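Local atomic coordinates of probable 2-hydroxyhepta-2,4-diene-1,7-dioate isomerase (Thermus thermophilus, PDB entry 2DFU), a protein that probably acts as a metal-binding isomerase or hydrolase of the fumarylacetoacetate hydrolase family. Residues E15-D23 / R32-T40; P95-F106 / F253-P263. All coordinates share one frame; numbering follows the deposited sequence.

In the fold
Interaction 1 (15-23 with 32-40) closes before interaction 2 (95-106 with 253-263) opens, and the two do not touch: their centres lie 27 Å apart and their nearest atoms about 6 Å apart. The first belongs to the small N-terminal region; the second ties segment 95-106 to the last strand, 250-259, with 146 residues between its two segments. Asn91 bridges the gap, with its ND2 bonded to Leu36 O of interaction 1 and its backbone N donating to Thr98 OG1 of interaction 2. Neither contact holds a modelled metal or ligand. Interaction 2 alone reaches the second subunit, through Glu260 and Pro263.

Interaction 1 of 2, residues E15-D23 / R32-T40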
loop_
_atom_site.group_PDB
_atom_site.type_symbol
_atom_site.label_atom_id
_atom_site.label_comp_id
_atom_site.label_asym_id
_atom_site.label_seq_id
_atom_site.Cartn_x
_atom_site.Cartn_y
_atom_site.Cartn_z
ATOM N N GLU A 15 20.923 -7.870 -22.004
ATOM C CA GLU A 15 22.052 -8.646 -22.510
ATOM C C GLU A 15 23.104 -7.638 -22.961
ATOM O O GLU A 15 23.010 -7.065 -24.045
ATOM C CB GLU A 15 21.632 -9.540 -23.681
ATOM C CG GLU A 15 20.706 -10.701 -23.298
ATOM C CD GLU A 15 21.292 -11.624 -22.231
ATOM O OE1 GLU A 15 22.452 -11.423 -21.805
ATOM O OE2 GLU A 15 20.583 -12.564 -21.813
ATOM N N GLY A 16 24.098 -7.416 -22.109
ATOM C CA GLY A 16 25.136 -6.454 -22.430
ATOM C C GLY A 16 24.520 -5.068 -22.437
ATOM O O GLY A 16 24.056 -4.586 -21.405
ATOM N N GLU A 17 24.493 -4.431 -23.600
ATOM C CA GLU A 17 23.914 -3.102 -23.717
ATOM C C GLU A 17 22.556 -3.141 -24.421
ATOM O O GLU A 17 21.971 -2.098 -24.698
ATOM C CB GLU A 17 24.850 -2.187 -24.500
ATOM C CG GLU A 17 25.099 -2.660 -25.913
ATOM C CD GLU A 17 25.410 -1.517 -26.854
ATOM O OE1 GLU A 17 24.592 -0.571 -26.900
ATOM O OE2 GLU A 17 26.455 -1.561 -27.547
ATOM N N LEU A 18 22.062 -4.339 -24.707
ATOM C CA LEU A 18 20.782 -4.490 -25.393
ATOM C C LEU A 18 19.641 -4.939 -24.497
ATOM O O LEU A 18 19.798 -5.849 -23.684
ATOM C CB LEU A 18 20.903 -5.495 -26.544
ATOM C CG LEU A 18 21.659 -5.085 -27.810
ATOM C CD1 LEU A 18 21.851 -6.305 -28.706
ATOM C CD2 LEU A 18 20.884 -4.000 -28.551
ATOM N N VAL A 19 18.494 -4.290 -24.658
ATOM C CA VAL A 19 17.288 -4.639 -23.921
ATOM C C VAL A 19 16.420 -5.431 -24.891
ATOM O O VAL A 19 16.018 -4.917 -25.934
ATOM C CB VAL A 19 16.501 -3.393 -23.478
ATOM C CG1 VAL A 19 15.178 -3.814 -22.844
ATOM C CG2 VAL A 19 17.325 -2.577 -22.490
ATOM N N LEU A 20 16.146 -6.687 -24.559
ATOM C CA LEU A 20 15.321 -7.526 -25.414
ATOM C C LEU A 20 13.952 -7.610 -24.758
ATOM O O LEU A 20 13.811 -8.172 -23.675
ATOM C CB LEU A 20 15.965 -8.910 -25.547
ATOM C CG LEU A 20 17.425 -8.745 -25.996
ATOM C CD1 LEU A 20 18.217 -10.009 -25.748
ATOM C CD2 LEU A 20 17.454 -8.347 -27.455
ATOM N N GLU A 21 12.949 -7.032 -25.411
ATOM C CA GLU A 21 11.600 -7.012 -24.864
ATOM C C GLU A 21 10.960 -8.388 -24.743
ATOM O O GLU A 21 11.156 -9.268 -25.589
ATOM C CB GLU A 21 10.690 -6.105 -25.699
ATOM C CG GLU A 21 9.268 -6.050 -25.166
ATOM C CD GLU A 21 8.323 -5.257 -26.045
ATOM O OE1 GLU A 21 8.314 -5.465 -27.277
ATOM O OE2 GLU A 21 7.572 -4.430 -25.497
ATOM N N THR A 22 10.186 -8.554 -23.677
ATOM C CA THR A 22 9.492 -9.800 -23.401
ATOM C C THR A 22 8.031 -9.537 -23.060
ATOM O O THR A 22 7.652 -8.421 -22.699
ATOM C CB THR A 22 10.122 -10.546 -22.214
ATOM O OG1 THR A 22 10.156 -9.681 -21.071
ATOM C CG2 THR A 22 11.538 -11.004 -22.556
ATOM N N ASP A 23 7.226 -10.586 -23.178
ATOM C CA ASP A 23 5.800 -10.538 -22.891
ATOM C C ASP A 23 5.651 -10.810 -21.393
ATOM O O ASP A 23 5.484 -11.953 -20.978
ATOM C CB ASP A 23 5.104 -11.619 -23.724
ATOM C CG ASP A 23 3.593 -11.598 -23.586
ATOM O OD1 ASP A 23 3.051 -10.702 -22.897
ATOM O OD2 ASP A 23 2.947 -12.490 -24.180
ATOM N N ARG A 32 11.343 -7.467 -30.383
ATOM C CA ARG A 32 11.806 -6.081 -30.414
ATOM C C ARG A 32 13.025 -5.962 -29.499
ATOM O O ARG A 32 13.097 -6.620 -28.466
ATOM C CB ARG A 32 10.738 -5.115 -29.888
ATOM C CG ARG A 32 9.413 -5.102 -30.621
ATOM C CD ARG A 32 8.534 -3.979 -30.061
ATOM N NE ARG A 32 7.153 -4.054 -30.530
ATOM C CZ ARG A 32 6.265 -4.962 -30.127
ATOM N NH1 ARG A 32 6.602 -5.883 -29.233
ATOM N NH2 ARG A 32 5.037 -4.957 -30.631
ATOM N N ARG A 33 13.976 -5.117 -29.874
ATOM C CA ARG A 33 15.160 -4.905 -29.051
ATOM C C ARG A 33 15.449 -3.409 -29.031
ATOM O O ARG A 33 15.096 -2.700 -29.967
ATOM C CB ARG A 33 16.361 -5.665 -29.618
ATOM C CG ARG A 33 16.830 -5.183 -30.986
ATOM C CD ARG A 33 18.031 -5.996 -31.452
ATOM N NE ARG A 33 18.603 -5.509 -32.707
ATOM C CZ ARG A 33 18.040 -5.650 -33.907
ATOM N NH1 ARG A 33 16.876 -6.271 -34.037
ATOM N NH2 ARG A 33 18.649 -5.166 -34.982
ATOM N N TYR A 34 16.075 -2.934 -27.962
ATOM C CA TYR A 34 16.405 -1.522 -27.834
ATOM C C TYR A 34 17.786 -1.398 -27.219
ATOM O O TYR A 34 18.253 -2.324 -26.561
ATOM C CB TYR A 34 15.431 -0.812 -26.889
ATOM C CG TYR A 34 13.959 -0.990 -27.178
ATOM C CD1 TYR A 34 13.320 -2.211 -26.952
ATOM C CD2 TYR A 34 13.191 0.081 -27.639
ATOM C CE1 TYR A 34 11.949 -2.360 -27.175
ATOM C CE2 TYR A 34 11.822 -0.055 -27.863
ATOM C CZ TYR A 34 11.207 -1.275 -27.629
ATOM O OH TYR A 34 9.853 -1.402 -27.845
ATOM N N ASP A 35 18.444 -0.262 -27.426
ATOM C CA ASP A 35 19.738 -0.039 -26.792
ATOM C C ASP A 35 19.380 0.465 -25.399
ATOM O O ASP A 35 18.447 1.250 -25.244
ATOM C CB ASP A 35 20.558 1.039 -27.519
ATOM C CG ASP A 35 21.146 0.544 -28.827
ATOM O OD1 ASP A 35 21.623 -0.611 -28.865
ATOM O OD2 ASP A 35 21.144 1.312 -29.815
ATOM N N LEU A 36 20.111 0.019 -24.387
ATOM C CA LEU A 36 19.831 0.450 -23.030
ATOM C C LEU A 36 19.801 1.974 -22.905
ATOM O O LEU A 36 18.891 2.542 -22.290
ATOM C CB LEU A 36 20.882 -0.111 -22.069
ATOM C CG LEU A 36 20.677 0.296 -20.611
ATOM C CD1 LEU A 36 19.289 -0.132 -20.140
ATOM C CD2 LEU A 36 21.754 -0.337 -19.751
ATOM N N ALA A 37 20.798 2.629 -23.493
ATOM C CA ALA A 37 20.912 4.081 -23.424
ATOM C C ALA A 37 19.709 4.820 -24.000
ATOM O O ALA A 37 19.479 5.980 -23.675
ATOM C CB ALA A 37 22.205 4.542 -24.138
ATOM N N SER A 38 18.933 4.145 -24.839
ATOM C CA SER A 38 17.772 4.767 -25.466
ATOM C C SER A 38 16.437 4.588 -24.743
ATOM O O SER A 38 15.440 5.197 -25.135
ATOM C CB SER A 38 17.621 4.246 -26.900
ATOM O OG SER A 38 18.808 4.450 -27.645
ATOM N N VAL A 39 16.390 3.755 -23.708
ATOM C CA VAL A 39 15.121 3.559 -23.011
ATOM C C VAL A 39 15.049 4.300 -21.689
ATOM O O VAL A 39 16.062 4.729 -21.150
ATOM C CB VAL A 39 14.842 2.055 -22.735
ATOM C CG1 VAL A 39 15.004 1.257 -24.014
ATOM C CG2 VAL A 39 15.779 1.529 -21.647
ATOM N N THR A 40 13.833 4.466 -21.181
ATOM C CA THR A 40 13.636 5.113 -19.893
ATOM C C THR A 40 13.427 3.993 -18.873
ATOM O O THR A 40 12.398 3.313 -18.880
ATOM C CB THR A 40 12.396 6.021 -19.896
ATOM O OG1 THR A 40 12.593 7.095 -20.829
ATOM C CG2 THR A 40 12.157 6.594 -18.506
HETATM O O HOH W 1 23.132 1.202 -24.721
HETATM O O HOH W 2 12.422 -9.426 -27.790
#
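Val19 and Tyr34 pair at the middle of an antiparallel strand ladder in the Rv2993c-like N-terminal region, where strand 32-35 runs along strand 18-22. They form a hydrogen-bonded pair: Val19 N gives a nearly straight bond to Tyr34 O (2.7 Å), and Tyr34 N returns one to Val19 O (2.8 Å). Further bonds continue the ladder, from Leu36 N to Glu17 O and from Glu21 N to Arg32 O.

The two faces differ. On the Val19 side, CG2 of Val19 crosses the Leu36 side chain at about a right angle, 3.9 Å from Leu36 CD1, while Leu4 and Phe6 of strand 2-6 pack against Val19. The Tyr34 ring meets Phe6 edge-to-face. The other face carries Leu18, Leu20, Arg33 and Asp35, a more exposed set; there Leu20 CD2 rests 3.6 Å from Arg33 CB.

Glu17 sits within the type II' turn Glu15-Leu18 that leads from strand 10-15 into strand 18-22; its OE1 comes within 3.6 Å of Asp35 OD1, probably an unfavourable approach of like charges. A water joins Glu17 OE1 to Ala37 N.

The far end is closed by charge. Glu21 reaches out with CG anti to its own N (chi1 -180°) and its chain extended, lying alongside Arg32. Its carboxylate is shared: OE2 pairs with Arg10, and OE1 also accepts from Thr30 OG1. Arg32 NH1 reaches Glu21 OE1 at 2.6 Å, on the syn side but 28° out of the carboxylate plane, with the carboxylate and guanidinium planes 82° apart.

Interaction 2 of 2, residues P95-F106 / F253-P263; sequences PWGTAEPVPYPF and FTLIGPKEERP
Val102 and Ile256 are parallel-paired where short strand 102-104 joins strand 250-259, forming one edge of a five-stranded mixed sheet within this chain. Val102 is bonded through both its backbone N and its backbone O: the N donates to Leu255 O at 2.9 Å, and the O accepts from Gly257 N at 2.7 Å, that N-H arriving well above the carbonyl plane.

Packing is tight in this half. Leu255 takes chi1 63°, with CG between N and the carbonyl carbon, and this lays the side chain beside Pro101, CD1 to CB at 3.4 Å, closer than usual for two carbons. Towards Phe253, Pro95 CB sits over one face of the phenyl ring, and the Phe253 edge is turned to the face of the Trp96 six-membered ring in a T-shaped pair with planes 89° apart. In-plane at the indole edge, Trp96 CZ3 meets Thr254 O at 3.4 Å. A water links Glu100 O with Thr254 OG1; OE2 of Glu100 makes a salt bridge with Lys166, and OE1 accepts from the backbone N of Arg88.

Beyond Pro258 the partnership loosens. The bond from Tyr104 N to Pro258 O is weak, though Glu260 N still reaches Tyr104 O at 2.8 Å. Exposed Lys259 bends past the Tyr104 ring to donate from NZ to Pro105 O (3.0 Å). Arg126 and Thr215 of the second subunit pack on Glu260 and Pro263. Arg262 and Pro263 are poorly ordered, so the last contact is modelled with less certainty: Arg262 CA lies over the face of the Phe106 ring, 4.0 Å from its centroid.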
loop_
_atom_site.group_PDB
_atom_site.type_symbol
_atom_site.label_atom_id
_atom_site.label_comp_id
_atom_site.label_asym_id
_atom_site.label_seq_id
_atom_site.Cartn_x
_atom_site.Cartn_y
_atom_site.Cartn_z
ATOM N N PRO A 95 23.401 7.989 -15.612
ATOM C CA PRO A 95 22.912 8.002 -14.229
ATOM C C PRO A 95 22.247 9.267 -13.723
ATOM O O PRO A 95 21.037 9.314 -13.510
ATOM C CB PRO A 95 24.163 7.686 -13.409
ATOM C CG PRO A 95 25.027 6.938 -14.350
ATOM C CD PRO A 95 24.841 7.677 -15.636
ATOM N N TRP A 96 23.061 10.289 -13.515
ATOM C CA TRP A 96 22.596 11.557 -12.978
ATOM C C TRP A 96 21.652 12.344 -13.873
ATOM O O TRP A 96 20.859 13.148 -13.389
ATOM C CB TRP A 96 23.816 12.394 -12.612
ATOM C CG TRP A 96 24.886 11.545 -11.996
ATOM C CD1 TRP A 96 26.167 11.385 -12.446
ATOM C CD2 TRP A 96 24.766 10.721 -10.828
ATOM N NE1 TRP A 96 26.850 10.517 -11.633
ATOM C CE2 TRP A 96 26.018 10.093 -10.631
ATOM C CE3 TRP A 96 23.724 10.451 -9.928
ATOM C CZ2 TRP A 96 26.257 9.211 -9.571
ATOM C CZ3 TRP A 96 23.961 9.573 -8.871
ATOM C CH2 TRP A 96 25.218 8.965 -8.701
ATOM N N GLY A 97 21.723 12.115 -15.177
ATOM C CA GLY A 97 20.840 12.840 -16.072
ATOM C C GLY A 97 19.470 12.205 -16.267
ATOM O O GLY A 97 18.570 12.844 -16.812
ATOM N N THR A 98 19.300 10.962 -15.819
ATOM C CA THR A 98 18.023 10.265 -15.989
ATOM C C THR A 98 17.296 9.891 -14.703
ATOM O O THR A 98 16.076 9.781 -14.699
ATOM C CB THR A 98 18.206 8.978 -16.811
ATOM O OG1 THR A 98 19.269 8.205 -16.246
ATOM C CG2 THR A 98 18.525 9.309 -18.259
ATOM N N ALA A 99 18.036 9.691 -13.619
ATOM C CA ALA A 99 17.415 9.325 -12.352
ATOM C C ALA A 99 16.340 10.332 -11.946
ATOM O O ALA A 99 16.527 11.544 -12.071
ATOM C CB ALA A 99 18.471 9.228 -11.262
ATOM N N GLU A 100 15.204 9.829 -11.473
ATOM C CA GLU A 100 14.127 10.703 -11.040
ATOM C C GLU A 100 14.546 11.300 -9.708
ATOM O O GLU A 100 14.803 10.576 -8.748
ATOM C CB GLU A 100 12.827 9.917 -10.890
ATOM C CG GLU A 100 11.681 10.724 -10.302
ATOM C CD GLU A 100 10.332 10.042 -10.482
ATOM O OE1 GLU A 100 10.298 8.791 -10.534
ATOM O OE2 GLU A 100 9.308 10.759 -10.565
ATOM N N PRO A 101 14.624 12.637 -9.632
ATOM C CA PRO A 101 15.029 13.280 -8.381
ATOM C C PRO A 101 14.030 13.079 -7.251
ATOM O O PRO A 101 12.821 13.026 -7.477
ATOM C CB PRO A 101 15.142 14.761 -8.762
ATOM C CG PRO A 101 15.366 14.738 -10.255
ATOM C CD PRO A 101 14.428 13.637 -10.695
ATOM N N VAL A 102 14.551 12.944 -6.040
ATOM C CA VAL A 102 13.716 12.822 -4.856
ATOM C C VAL A 102 13.708 14.250 -4.306
ATOM O O VAL A 102 14.737 14.757 -3.861
ATOM C CB VAL A 102 14.344 11.896 -3.794
ATOM C CG1 VAL A 102 13.489 11.903 -2.533
ATOM C CG2 VAL A 102 14.479 10.485 -4.341
ATOM N N PRO A 103 12.556 14.929 -4.360
ATOM C CA PRO A 103 12.498 16.299 -3.846
ATOM C C PRO A 103 12.746 16.344 -2.341
ATOM O O PRO A 103 12.201 15.529 -1.607
ATOM C CB PRO A 103 11.072 16.737 -4.186
ATOM C CG PRO A 103 10.716 15.893 -5.369
ATOM C CD PRO A 103 11.280 14.551 -4.990
ATOM N N TYR A 104 13.578 17.272 -1.878
ATOM C CA TYR A 104 13.796 17.389 -0.442
ATOM C C TYR A 104 12.506 18.078 0.011
ATOM O O TYR A 104 12.281 19.248 -0.296
ATOM C CB TYR A 104 15.013 18.260 -0.136
ATOM C CG TYR A 104 15.462 18.124 1.298
ATOM C CD1 TYR A 104 14.616 18.475 2.345
ATOM C CD2 TYR A 104 16.711 17.585 1.609
ATOM C CE1 TYR A 104 14.994 18.289 3.668
ATOM C CE2 TYR A 104 17.102 17.393 2.929
ATOM C CZ TYR A 104 16.237 17.745 3.953
ATOM O OH TYR A 104 16.599 17.531 5.260
ATOM N N PRO A 105 11.642 17.356 0.741
ATOM C CA PRO A 105 10.357 17.856 1.234
ATOM C C PRO A 105 10.357 19.100 2.103
ATOM O O PRO A 105 11.328 19.409 2.789
ATOM C CB PRO A 105 9.775 16.653 1.976
ATOM C CG PRO A 105 10.469 15.488 1.355
ATOM C CD PRO A 105 11.872 15.991 1.234
ATOM N N PHE A 106 9.230 19.801 2.071
ATOM C CA PHE A 106 9.053 21.007 2.854
ATOM C C PHE A 106 8.779 20.659 4.306
ATOM O O PHE A 106 9.188 21.391 5.203
ATOM C CB PHE A 106 7.882 21.825 2.303
ATOM C CG PHE A 106 7.508 22.999 3.166
ATOM C CD1 PHE A 106 8.405 24.045 3.369
ATOM C CD2 PHE A 106 6.270 23.045 3.801
ATOM C CE1 PHE A 106 8.074 25.121 4.196
ATOM C CE2 PHE A 106 5.929 24.116 4.629
ATOM C CZ PHE A 106 6.833 25.154 4.828
ATOM N N PHE A 253 21.180 4.216 -9.057
ATOM C CA PHE A 253 21.600 5.610 -9.088
ATOM C C PHE A 253 20.391 6.507 -8.827
ATOM O O PHE A 253 19.349 6.357 -9.461
ATOM C CB PHE A 253 22.179 5.960 -10.459
ATOM C CG PHE A 253 23.441 5.224 -10.792
ATOM C CD1 PHE A 253 24.672 5.677 -10.318
ATOM C CD2 PHE A 253 23.408 4.094 -11.604
ATOM C CE1 PHE A 253 25.856 5.020 -10.656
ATOM C CE2 PHE A 253 24.585 3.430 -11.946
ATOM C CZ PHE A 253 25.814 3.899 -11.469
ATOM N N THR A 254 20.528 7.433 -7.890
ATOM C CA THR A 254 19.446 8.354 -7.595
ATOM C C THR A 254 20.040 9.656 -7.077
ATOM O O THR A 254 21.249 9.752 -6.859
ATOM C CB THR A 254 18.464 7.770 -6.550
ATOM O OG1 THR A 254 17.328 8.633 -6.437
ATOM C CG2 THR A 254 19.126 7.658 -5.197
ATOM N N LEU A 255 19.200 10.667 -6.892
ATOM C CA LEU A 255 19.691 11.947 -6.407
ATOM C C LEU A 255 18.608 12.775 -5.736
ATOM O O LEU A 255 17.411 12.598 -5.988
ATOM C CB LEU A 255 20.325 12.739 -7.559
ATOM C CG LEU A 255 19.455 13.160 -8.744
ATOM C CD1 LEU A 255 18.485 14.249 -8.322
ATOM C CD2 LEU A 255 20.341 13.684 -9.849
ATOM N N ILE A 256 19.043 13.687 -4.878
ATOM C CA ILE A 256 18.126 14.546 -4.162
ATOM C C ILE A 256 17.936 15.859 -4.901
ATOM O O ILE A 256 18.905 16.511 -5.306
ATOM C CB ILE A 256 18.643 14.836 -2.753
ATOM C CG1 ILE A 256 19.074 13.530 -2.089
ATOM C CG2 ILE A 256 17.548 15.510 -1.928
ATOM C CD1 ILE A 256 17.959 12.489 -1.997
ATOM N N GLY A 257 16.677 16.239 -5.082
ATOM C CA GLY A 257 16.375 17.480 -5.765
ATOM C C GLY A 257 16.380 18.658 -4.807
ATOM O O GLY A 257 16.670 18.488 -3.621
ATOM N N PRO A 258 16.062 19.872 -5.298
ATOM C CA PRO A 258 16.019 21.108 -4.505
ATOM C C PRO A 258 14.973 21.020 -3.402
ATOM O O PRO A 258 13.994 20.285 -3.534
ATOM C CB PRO A 258 15.654 22.171 -5.541
ATOM C CG PRO A 258 16.205 21.605 -6.823
ATOM C CD PRO A 258 15.798 20.157 -6.720
ATOM N N LYS A 259 15.166 21.766 -2.316
ATOM C CA LYS A 259 14.192 21.728 -1.235
ATOM C C LYS A 259 12.912 22.385 -1.716
ATOM O O LYS A 259 12.951 23.429 -2.357
ATOM C CB LYS A 259 14.688 22.464 0.014
ATOM C CG LYS A 259 13.982 21.965 1.281
ATOM C CD LYS A 259 13.473 23.093 2.152
ATOM C CE LYS A 259 12.446 22.591 3.171
ATOM N NZ LYS A 259 12.965 21.519 4.056
ATOM N N GLU A 260 11.780 21.766 -1.412
ATOM C CA GLU A 260 10.489 22.302 -1.816
ATOM C C GLU A 260 10.034 23.362 -0.816
ATOM O O GLU A 260 10.510 23.400 0.314
ATOM C CB GLU A 260 9.449 21.180 -1.886
ATOM C CG GLU A 260 9.827 20.044 -2.827
ATOM C CD GLU A 260 8.691 19.051 -3.045
ATOM O OE1 GLU A 260 8.160 18.517 -2.045
ATOM O OE2 GLU A 260 8.330 18.802 -4.219
ATOM N N GLU A 261 9.122 24.227 -1.236
ATOM C CA GLU A 261 8.610 25.262 -0.347
ATOM C C GLU A 261 7.144 24.967 -0.057
ATOM O O GLU A 261 6.636 23.933 -0.483
ATOM C CB GLU A 261 8.820 26.646 -0.974
ATOM C CG GLU A 261 8.374 26.770 -2.422
ATOM C CD GLU A 261 8.964 27.996 -3.105
ATOM O OE1 GLU A 261 8.859 29.106 -2.538
ATOM O OE2 GLU A 261 9.532 27.853 -4.211
ATOM N N ARG A 262 6.479 25.856 0.678
ATOM C CA ARG A 262 5.053 25.706 1.008
ATOM C C ARG A 262 4.210 25.093 -0.137
ATOM O O ARG A 262 4.242 25.509 -1.276
ATOM C CB ARG A 262 4.481 27.091 1.344
ATOM C CG ARG A 262 4.828 27.551 2.763
ATOM C CD ARG A 262 6.298 27.971 2.886
ATOM N NE ARG A 262 6.473 29.069 3.846
ATOM C CZ ARG A 262 6.086 28.870 5.119
ATOM N NH1 ARG A 262 5.516 27.728 5.473
ATOM N NH2 ARG A 262 6.337 29.804 6.039
ATOM N N PRO A 263 3.465 24.030 0.255
ATOM C CA PRO A 263 2.656 23.206 -0.662
ATOM C C PRO A 263 1.803 24.010 -1.637
ATOM O O PRO A 263 1.522 23.617 -2.766
ATOM C CB PRO A 263 1.728 22.349 0.198
ATOM C CG PRO A 263 1.896 22.770 1.657
ATOM C CD PRO A 263 3.267 23.585 1.606
HETATM O O HOH W 3 15.339 8.042 -8.178
HETATM O O HOH W 4 11.358 23.097 6.022
#